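Local coordinates for protein calcium homeostasis modulator 1 (Oryzias latipes, PDB 6LMT) that forms a large-pore membrane channel of several identical subunits that probably conducts ions and small molecules in a voltage- and calcium-dependent way, at residues G185-F188 with L189-M192; F197-R200 with A201-C205; M146-T149 with E150-K153. All blocks are in the same frame, centred on the assembly; numbering follows the deposited sequence.

Contact 1 (G185-F188 with L189-M192). With Y01 (cholesterol hemisuccinate), chain K; Y01 (cholesterol hemisuccinate), chain L.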
# COMPACT_ATOMS: atom_id res chain seq x y z
N GLY A 185 -20.51 5.58 29.75
CA GLY A 185 -20.40 5.75 28.32
C GLY A 185 -21.48 5.03 27.55
O GLY A 185 -21.94 5.53 26.53
N TRP A 186 -21.88 3.85 28.01
CA TRP A 186 -22.98 3.15 27.37
C TRP A 186 -24.32 3.78 27.69
O TRP A 186 -25.20 3.78 26.83
CB TRP A 186 -23.00 1.67 27.73
CG TRP A 186 -21.97 0.90 27.00
CD1 TRP A 186 -20.84 0.37 27.50
CD2 TRP A 186 -21.95 0.65 25.60
NE1 TRP A 186 -20.12 -0.22 26.51
CE2 TRP A 186 -20.78 -0.06 25.33
CE3 TRP A 186 -22.81 0.94 24.54
CZ2 TRP A 186 -20.44 -0.48 24.07
CZ3 TRP A 186 -22.48 0.54 23.30
CH2 TRP A 186 -21.31 -0.18 23.07
N MET A 187 -24.50 4.32 28.89
CA MET A 187 -25.73 5.03 29.17
C MET A 187 -25.80 6.35 28.43
O MET A 187 -26.89 6.79 28.07
CB MET A 187 -25.90 5.27 30.67
CG MET A 187 -26.08 4.02 31.49
SD MET A 187 -27.40 2.92 30.96
CE MET A 187 -26.45 1.54 30.33
N PHE A 188 -24.66 7.01 28.22
CA PHE A 188 -24.65 8.22 27.42
C PHE A 188 -24.98 7.93 25.97
O PHE A 188 -25.76 8.66 25.36
CB PHE A 188 -23.29 8.91 27.53
CG PHE A 188 -23.17 10.16 26.71
CD1 PHE A 188 -23.74 11.34 27.14
CD2 PHE A 188 -22.52 10.15 25.49
CE1 PHE A 188 -23.66 12.47 26.38
CE2 PHE A 188 -22.44 11.28 24.73
CZ PHE A 188 -23.00 12.44 25.18
N LEU A 189 -24.40 6.88 25.39
CA LEU A 189 -24.70 6.51 24.01
C LEU A 189 -26.16 6.14 23.83
O LEU A 189 -26.77 6.45 22.81
CB LEU A 189 -23.85 5.34 23.55
CG LEU A 189 -22.42 5.54 23.09
CD1 LEU A 189 -21.87 4.20 22.76
CD2 LEU A 189 -22.45 6.41 21.89
N LEU A 190 -26.73 5.50 24.83
CA LEU A 190 -28.09 5.01 24.74
C LEU A 190 -29.10 6.13 24.89
O LEU A 190 -30.12 6.13 24.20
CB LEU A 190 -28.26 3.93 25.80
CG LEU A 190 -29.32 2.86 25.73
CD1 LEU A 190 -29.10 2.09 24.48
CD2 LEU A 190 -29.09 1.97 26.91
N MET A 191 -28.81 7.12 25.74
CA MET A 191 -29.69 8.27 25.86
C MET A 191 -29.59 9.20 24.66
O MET A 191 -30.59 9.80 24.27
CB MET A 191 -29.37 9.06 27.13
CG MET A 191 -29.76 8.37 28.40
SD MET A 191 -29.53 9.42 29.84
CE MET A 191 -27.75 9.44 29.97
N MET A 192 -28.41 9.35 24.08
CA MET A 192 -28.30 10.24 22.95
C MET A 192 -28.84 9.62 21.68
O MET A 192 -29.29 10.33 20.79
CB MET A 192 -26.85 10.68 22.73
CG MET A 192 -26.24 11.46 23.88
SD MET A 192 -27.14 12.88 24.53
CE MET A 192 -27.70 12.30 26.12
CAA Y01 K . -22.24 16.57 24.50
CBA Y01 K . -23.66 16.18 24.13
CAB Y01 K . -24.65 16.85 25.06
CAN Y01 K . -23.95 16.52 22.68
CAJ Y01 K . -25.38 16.33 22.21
CAO Y01 K . -25.74 14.89 21.95
CBB Y01 K . -27.09 14.66 21.25
CAC Y01 K . -28.19 15.44 21.97
CBE Y01 K . -26.97 14.93 19.73
CAP Y01 K . -25.69 14.29 19.15
CAQ Y01 K . -25.98 13.92 17.69
CBG Y01 K . -27.30 14.61 17.40
CBI Y01 K . -28.08 14.47 18.73
CAE Y01 K . -28.46 13.02 19.03
CAU Y01 K . -29.33 15.35 18.58
CAS Y01 K . -30.17 14.94 17.37
CBF Y01 K . -29.39 14.99 16.05
CBD Y01 K . -28.07 14.22 16.15
CAK Y01 K . -27.23 14.48 14.90
CAI Y01 K . -28.03 14.49 13.64
CAZ Y01 K . -29.35 14.42 13.59
CAV Y01 K . -30.07 14.26 12.26
CBH Y01 K . -30.23 14.52 14.83
CAD Y01 K . -30.87 13.14 15.09
CAT Y01 K . -31.34 15.56 14.55
CAR Y01 K . -32.08 15.32 13.24
CBC Y01 K . -31.15 15.31 12.06
OAW Y01 K . -31.94 14.95 10.89
CAY Y01 K . -31.50 15.28 9.67
OAG Y01 K . -30.46 15.83 9.45
CAM Y01 K . -32.49 14.90 8.61
CAL Y01 K . -32.13 15.22 7.17
CAX Y01 K . -31.21 14.22 6.49
OAH Y01 K . -31.66 13.09 6.24
OAF Y01 K . -30.05 14.57 6.21
CAA Y01 L . -12.18 3.78 23.06
CBA Y01 L . -13.03 2.99 22.08
CAB Y01 L . -13.77 1.87 22.80
CAN Y01 L . -14.01 3.90 21.34
CAJ Y01 L . -15.09 3.22 20.54
CAO Y01 L . -16.06 4.20 19.92
CBB Y01 L . -17.54 4.08 20.33
CAC Y01 L . -17.64 3.59 21.77
CBE Y01 L . -18.29 5.41 20.17
CAP Y01 L . -17.38 6.65 20.30
CAQ Y01 L . -18.11 7.81 19.60
CBG Y01 L . -19.51 7.23 19.40
CBI Y01 L . -19.18 5.79 18.94
CAE Y01 L . -18.38 5.73 17.65
CAU Y01 L . -20.50 5.06 18.74
CAS Y01 L . -21.34 5.81 17.70
CBF Y01 L . -21.77 7.18 18.25
CBD Y01 L . -20.56 8.04 18.64
CAK Y01 L . -21.08 9.19 19.50
CAI Y01 L . -22.33 9.81 18.96
CAZ Y01 L . -23.00 9.35 17.91
CAV Y01 L . -24.09 10.17 17.25
CBH Y01 L . -22.72 7.97 17.31
CAD Y01 L . -22.09 8.17 15.91
CAT Y01 L . -24.08 7.25 17.18
CAR Y01 L . -25.10 8.07 16.39
CBC Y01 L . -25.37 9.40 17.03
OAW Y01 L . -26.30 10.16 16.19
CAY Y01 L . -26.15 10.24 14.85
OAG Y01 L . -25.14 10.55 14.29
CAM Y01 L . -27.41 9.87 14.14
CAL Y01 L . -28.12 10.90 13.29
CAX Y01 L . -27.82 10.84 11.80
OAH Y01 L . -26.76 11.34 11.38
OAF Y01 L . -28.65 10.27 11.06
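F188 and M192, one turn apart on helix 167-202, meet through the ring of one and the bent thioether of the other. M192 CG stands over a face of the F188 ring, 3.8 Å from the centroid and 17° off the normal, displaced toward the rim, in a CH-pi contact. M192 SD approaches obliquely at 4.6 Å from the same centroid, a Met-aromatic contact. CG of F188 lies anti to the backbone N (chi1 179°), which swings the ring along the helix to where M192 rises. Methionine suits the place because its flexible chain bends at both chi2 and chi3, bringing SD to 3.6 Å from CAO of the cholesterol hemisuccinate of chain K. That sterol also reaches the edge of the F188 ring, in its plane.

On another side of the helix W186 and L189 pair, the ring atom CZ3 lying 3.7 Å from L189 CD1. The other branch, CD2 of L189, packs 3.8 Å from CBF of the chain L sterol, so one leucine serves an indole and a lipid.

Behind these side chains, regular helical bonds such as M192 N to F188 O (3.0 Å) fix the spacing. Farther out, F188 and L189 rest on S115 of helix 108-120, while W186 meets the ring of F37 and L189 touches W62, both of a neighbouring subunit. This is a lipid-facing helix of a CALHM channel: F188, L189 and M192 belong to two cholesterol hemisuccinate pockets, and the same helix also packs on the next subunit.

Contact 2 (F197-R200 with A201-C205). With Y01 (cholesterol hemisuccinate), chain K.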
# COMPACT_ATOMS: atom_id res chain seq x y z
N PHE A 197 -33.64 9.19 18.12
CA PHE A 197 -34.78 8.47 17.59
C PHE A 197 -36.06 9.29 17.72
O PHE A 197 -36.86 9.34 16.78
CB PHE A 197 -34.91 7.13 18.29
CG PHE A 197 -36.09 6.34 17.86
CD1 PHE A 197 -36.13 5.77 16.60
CD2 PHE A 197 -37.17 6.18 18.69
CE1 PHE A 197 -37.23 5.06 16.19
CE2 PHE A 197 -38.27 5.46 18.28
CZ PHE A 197 -38.29 4.90 17.04
N LEU A 198 -36.26 9.93 18.87
CA LEU A 198 -37.46 10.73 19.07
C LEU A 198 -37.45 11.99 18.24
O LEU A 198 -38.51 12.48 17.84
CB LEU A 198 -37.61 11.09 20.54
CG LEU A 198 -37.92 9.93 21.47
CD1 LEU A 198 -37.82 10.37 22.90
CD2 LEU A 198 -39.30 9.43 21.17
N ILE A 199 -36.28 12.55 17.96
CA ILE A 199 -36.21 13.73 17.11
C ILE A 199 -36.48 13.36 15.66
O ILE A 199 -37.24 14.03 14.96
CB ILE A 199 -34.87 14.44 17.30
CG1 ILE A 199 -34.83 15.12 18.67
CG2 ILE A 199 -34.61 15.45 16.23
CD1 ILE A 199 -33.48 15.62 19.05
N ARG A 200 -35.92 12.25 15.19
CA ARG A 200 -36.15 11.84 13.81
C ARG A 200 -37.46 11.10 13.60
O ARG A 200 -37.69 10.62 12.49
CB ARG A 200 -35.00 10.98 13.31
CG ARG A 200 -33.75 11.74 13.01
CD ARG A 200 -32.69 10.81 12.53
NE ARG A 200 -33.10 10.12 11.31
CZ ARG A 200 -32.87 10.56 10.09
NH1 ARG A 200 -32.22 11.70 9.92
NH2 ARG A 200 -33.27 9.87 9.04
N ALA A 201 -38.31 10.98 14.61
CA ALA A 201 -39.62 10.39 14.41
C ALA A 201 -40.76 11.36 14.70
O ALA A 201 -41.75 11.36 13.98
CB ALA A 201 -39.79 9.15 15.29
N ILE A 202 -40.64 12.18 15.74
CA ILE A 202 -41.73 13.06 16.14
C ILE A 202 -41.64 14.42 15.46
O ILE A 202 -42.65 14.97 15.02
CB ILE A 202 -41.75 13.18 17.67
CG1 ILE A 202 -42.11 11.83 18.30
CG2 ILE A 202 -42.71 14.23 18.15
CD1 ILE A 202 -41.93 11.80 19.79
N ARG A 203 -40.44 14.98 15.32
CA ARG A 203 -40.29 16.32 14.75
C ARG A 203 -40.63 16.43 13.26
O ARG A 203 -41.26 17.42 12.88
CB ARG A 203 -38.89 16.86 15.03
CG ARG A 203 -38.62 18.26 14.53
CD ARG A 203 -37.19 18.67 14.83
NE ARG A 203 -36.25 17.72 14.24
CZ ARG A 203 -35.86 17.73 12.97
NH1 ARG A 203 -36.29 18.66 12.15
NH2 ARG A 203 -35.02 16.80 12.53
N PRO A 204 -40.30 15.47 12.37
CA PRO A 204 -40.83 15.58 11.00
C PRO A 204 -42.34 15.33 10.88
O PRO A 204 -42.89 15.51 9.79
CB PRO A 204 -40.05 14.52 10.22
CG PRO A 204 -38.82 14.36 10.96
CD PRO A 204 -39.22 14.47 12.39
N CYS A 205 -43.01 14.93 11.96
CA CYS A 205 -44.46 14.97 12.03
C CYS A 205 -44.99 16.33 12.46
O CYS A 205 -46.19 16.58 12.34
CB CYS A 205 -44.98 13.91 13.00
SG CYS A 205 -44.61 12.22 12.56
CAA Y01 K . -22.24 16.57 24.50
CBA Y01 K . -23.66 16.18 24.13
CAB Y01 K . -24.65 16.85 25.06
CAN Y01 K . -23.95 16.52 22.68
CAJ Y01 K . -25.38 16.33 22.21
CAO Y01 K . -25.74 14.89 21.95
CBB Y01 K . -27.09 14.66 21.25
CAC Y01 K . -28.19 15.44 21.97
CBE Y01 K . -26.97 14.93 19.73
CAP Y01 K . -25.69 14.29 19.15
CAQ Y01 K . -25.98 13.92 17.69
CBG Y01 K . -27.30 14.61 17.40
CBI Y01 K . -28.08 14.47 18.73
CAE Y01 K . -28.46 13.02 19.03
CAU Y01 K . -29.33 15.35 18.58
CAS Y01 K . -30.17 14.94 17.37
CBF Y01 K . -29.39 14.99 16.05
CBD Y01 K . -28.07 14.22 16.15
CAK Y01 K . -27.23 14.48 14.90
CAI Y01 K . -28.03 14.49 13.64
CAZ Y01 K . -29.35 14.42 13.59
CAV Y01 K . -30.07 14.26 12.26
CBH Y01 K . -30.23 14.52 14.83
CAD Y01 K . -30.87 13.14 15.09
CAT Y01 K . -31.34 15.56 14.55
CAR Y01 K . -32.08 15.32 13.24
CBC Y01 K . -31.15 15.31 12.06
OAW Y01 K . -31.94 14.95 10.89
CAY Y01 K . -31.50 15.28 9.67
OAG Y01 K . -30.46 15.83 9.45
CAM Y01 K . -32.49 14.90 8.61
CAL Y01 K . -32.13 15.22 7.17
CAX Y01 K . -31.21 14.22 6.49
OAH Y01 K . -31.66 13.09 6.24
OAF Y01 K . -30.05 14.57 6.21
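Near the C-terminal end of helix 167-202, I199 and R203 pack one turn apart in a pocket that holds the cholesterol hemisuccinate of chain K. Methyl CG2 of I199 sits 3.4 Å from R203 NE, at the edge of the guanidinium and near its plane, so the face of that flat group is not what meets the isoleucine. CG2 lies between the arginine and the sterol, while CD1 of the longer branch adds a second touch on the steroid at CAS. With chi1 at -178° the R203 chain runs out opposite its own amide nitrogen, and a turn at chi3 brings NH2 to 3.4 Å from sterol atom CAR. Its NH1 is hydrogen-bonded to the hydroxyl of Y97, which helps fix how the group is turned.

R200 approaches the same lipid with its aliphatic part first: CG lies 3.8 Å from sterol methyl CAD, and NH1 then comes 3.4 Å from the ester oxygen OAW. NH2 makes a weak hydrogen bond with N72 of a neighbouring subunit.

On another side, L198 and I202 lie side by side, pointing the same way, with L198 CD2 3.8 Å from I202 CD1. Beneath them I202 N binds L198 O at 3.0 Å, whereas the next bond, R203 N to I199 O, is weak at 3.4 Å. P204 has no N-H to continue the series, in keeping with the fading helix.

Arginines, with long apolar stems and cationic ends, are well matched to an amphiphile. The stem of R200 packs on the steroid, and its charge would probably attract the succinate carboxylate, R200 NH1 lying 4.0 Å from OAH. R203 lays its stem along I199 and brings its guanidinium close to the steroid ring and ester end.

Contact 3 (M146-T149 with E150-K153)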
# COMPACT_ATOMS: atom_id res chain seq x y z
N MET A 146 -0.67 7.40 57.68
CA MET A 146 -0.71 8.60 56.87
C MET A 146 -1.68 9.61 57.47
O MET A 146 -2.62 9.26 58.19
CB MET A 146 -1.13 8.30 55.44
CG MET A 146 -0.13 7.53 54.62
SD MET A 146 -0.77 7.24 52.97
CE MET A 146 0.51 6.19 52.31
N THR A 147 -1.45 10.87 57.14
CA THR A 147 -2.37 11.94 57.44
C THR A 147 -3.52 11.89 56.42
O THR A 147 -3.46 11.16 55.44
CB THR A 147 -1.61 13.27 57.42
OG1 THR A 147 -0.34 13.07 58.06
CG2 THR A 147 -2.31 14.36 58.23
N GLU A 148 -4.59 12.64 56.69
CA GLU A 148 -5.62 12.82 55.67
C GLU A 148 -5.07 13.52 54.43
O GLU A 148 -5.44 13.18 53.31
CB GLU A 148 -6.80 13.60 56.26
CG GLU A 148 -7.94 13.87 55.29
CD GLU A 148 -8.66 12.61 54.85
OE1 GLU A 148 -8.72 11.65 55.65
OE2 GLU A 148 -9.16 12.58 53.70
N THR A 149 -4.16 14.47 54.63
CA THR A 149 -3.49 15.15 53.52
C THR A 149 -2.60 14.18 52.74
O THR A 149 -2.58 14.21 51.51
CB THR A 149 -2.66 16.31 54.07
OG1 THR A 149 -3.52 17.21 54.77
CG2 THR A 149 -1.95 17.06 52.96
N GLU A 150 -1.89 13.31 53.44
CA GLU A 150 -0.92 12.45 52.78
C GLU A 150 -1.60 11.32 52.02
O GLU A 150 -1.09 10.89 50.98
CB GLU A 150 0.08 11.92 53.80
CG GLU A 150 1.26 11.20 53.18
CD GLU A 150 2.33 10.85 54.19
OE1 GLU A 150 2.15 11.18 55.39
OE2 GLU A 150 3.35 10.25 53.80
N LYS A 151 -2.74 10.83 52.50
CA LYS A 151 -3.44 9.81 51.73
C LYS A 151 -4.18 10.39 50.54
O LYS A 151 -4.43 9.66 49.58
CB LYS A 151 -4.40 9.03 52.62
CG LYS A 151 -5.54 9.82 53.17
CD LYS A 151 -6.44 8.93 53.99
CE LYS A 151 -7.21 7.97 53.12
NZ LYS A 151 -8.22 8.69 52.28
N LEU A 152 -4.52 11.68 50.56
CA LEU A 152 -5.02 12.32 49.35
C LEU A 152 -3.93 12.43 48.30
O LEU A 152 -4.21 12.32 47.10
CB LEU A 152 -5.59 13.69 49.66
CG LEU A 152 -6.95 13.69 50.34
CD1 LEU A 152 -7.33 15.10 50.70
CD2 LEU A 152 -7.97 13.08 49.42
N LYS A 153 -2.69 12.67 48.71
CA LYS A 153 -1.59 12.65 47.76
C LYS A 153 -1.29 11.24 47.28
O LYS A 153 -0.83 11.06 46.15
CB LYS A 153 -0.33 13.24 48.37
CG LYS A 153 -0.41 14.71 48.66
CD LYS A 153 0.89 15.20 49.24
CE LYS A 153 0.80 16.65 49.63
NZ LYS A 153 2.05 17.12 50.25
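K151 leaves its helix beside M146 and doubles back over the first turn. Its CB lies 4.1 Å from M146 SD, the sulfur of an extended methionine chain lying across the start of helix 148-155. CG takes the crowded position between backbone N and carbonyl carbon (chi1 66°), which directs the chain toward the helix start and places CG 3.4 Å from both T147 O and E148 O. CD comes next, 3.9 Å from E148 OE1. Bends at chi3 and chi4 then turn the end of the chain, leaving NZ 4.2 Å from E148 OE2, too far for a salt bridge. E148 is itself bent at chi2, so that its carboxylate curls toward the lysine.

M146 also meets E150: its CG is 4.2 Å from E150 CD, the two side chains crossing at about a right angle. The backbone opens the helix with K151 N bound to T147 O at 3.0 Å. T147 holds the N-cap position, although its side chain makes no capping bond. Outside the pair of segments, V143 touches K151, and I130 touches L152.

E148 and E150 fall in the first turn, where negative charge would be expected to suit the helix dipole. Between E148 and K151 the attraction is probably modest: because the glutamate is exposed, solvent would probably screen it.

How the contacts relate
Contact 3 comes first along the chain, on the short helix 148-155. Past it the chain runs through C160, disulfide-linked to C43, and enters the long helix 167-202, which carries contact 1 in its middle and ends at contact 2. None of the three closes a long loop, since each joins consecutive residues; they follow in series, and none nests in or crosses another. Contacts 1 and 2, centres about 19 Å apart, share the chain K sterol and a neighbouring subunit; contact 1 faces helix 108-120 and contact 2 helix 92-105. Contact 3 touches loops of its own chain, its centre about 36 Å from contact 1's and about 52 Å from contact 2's.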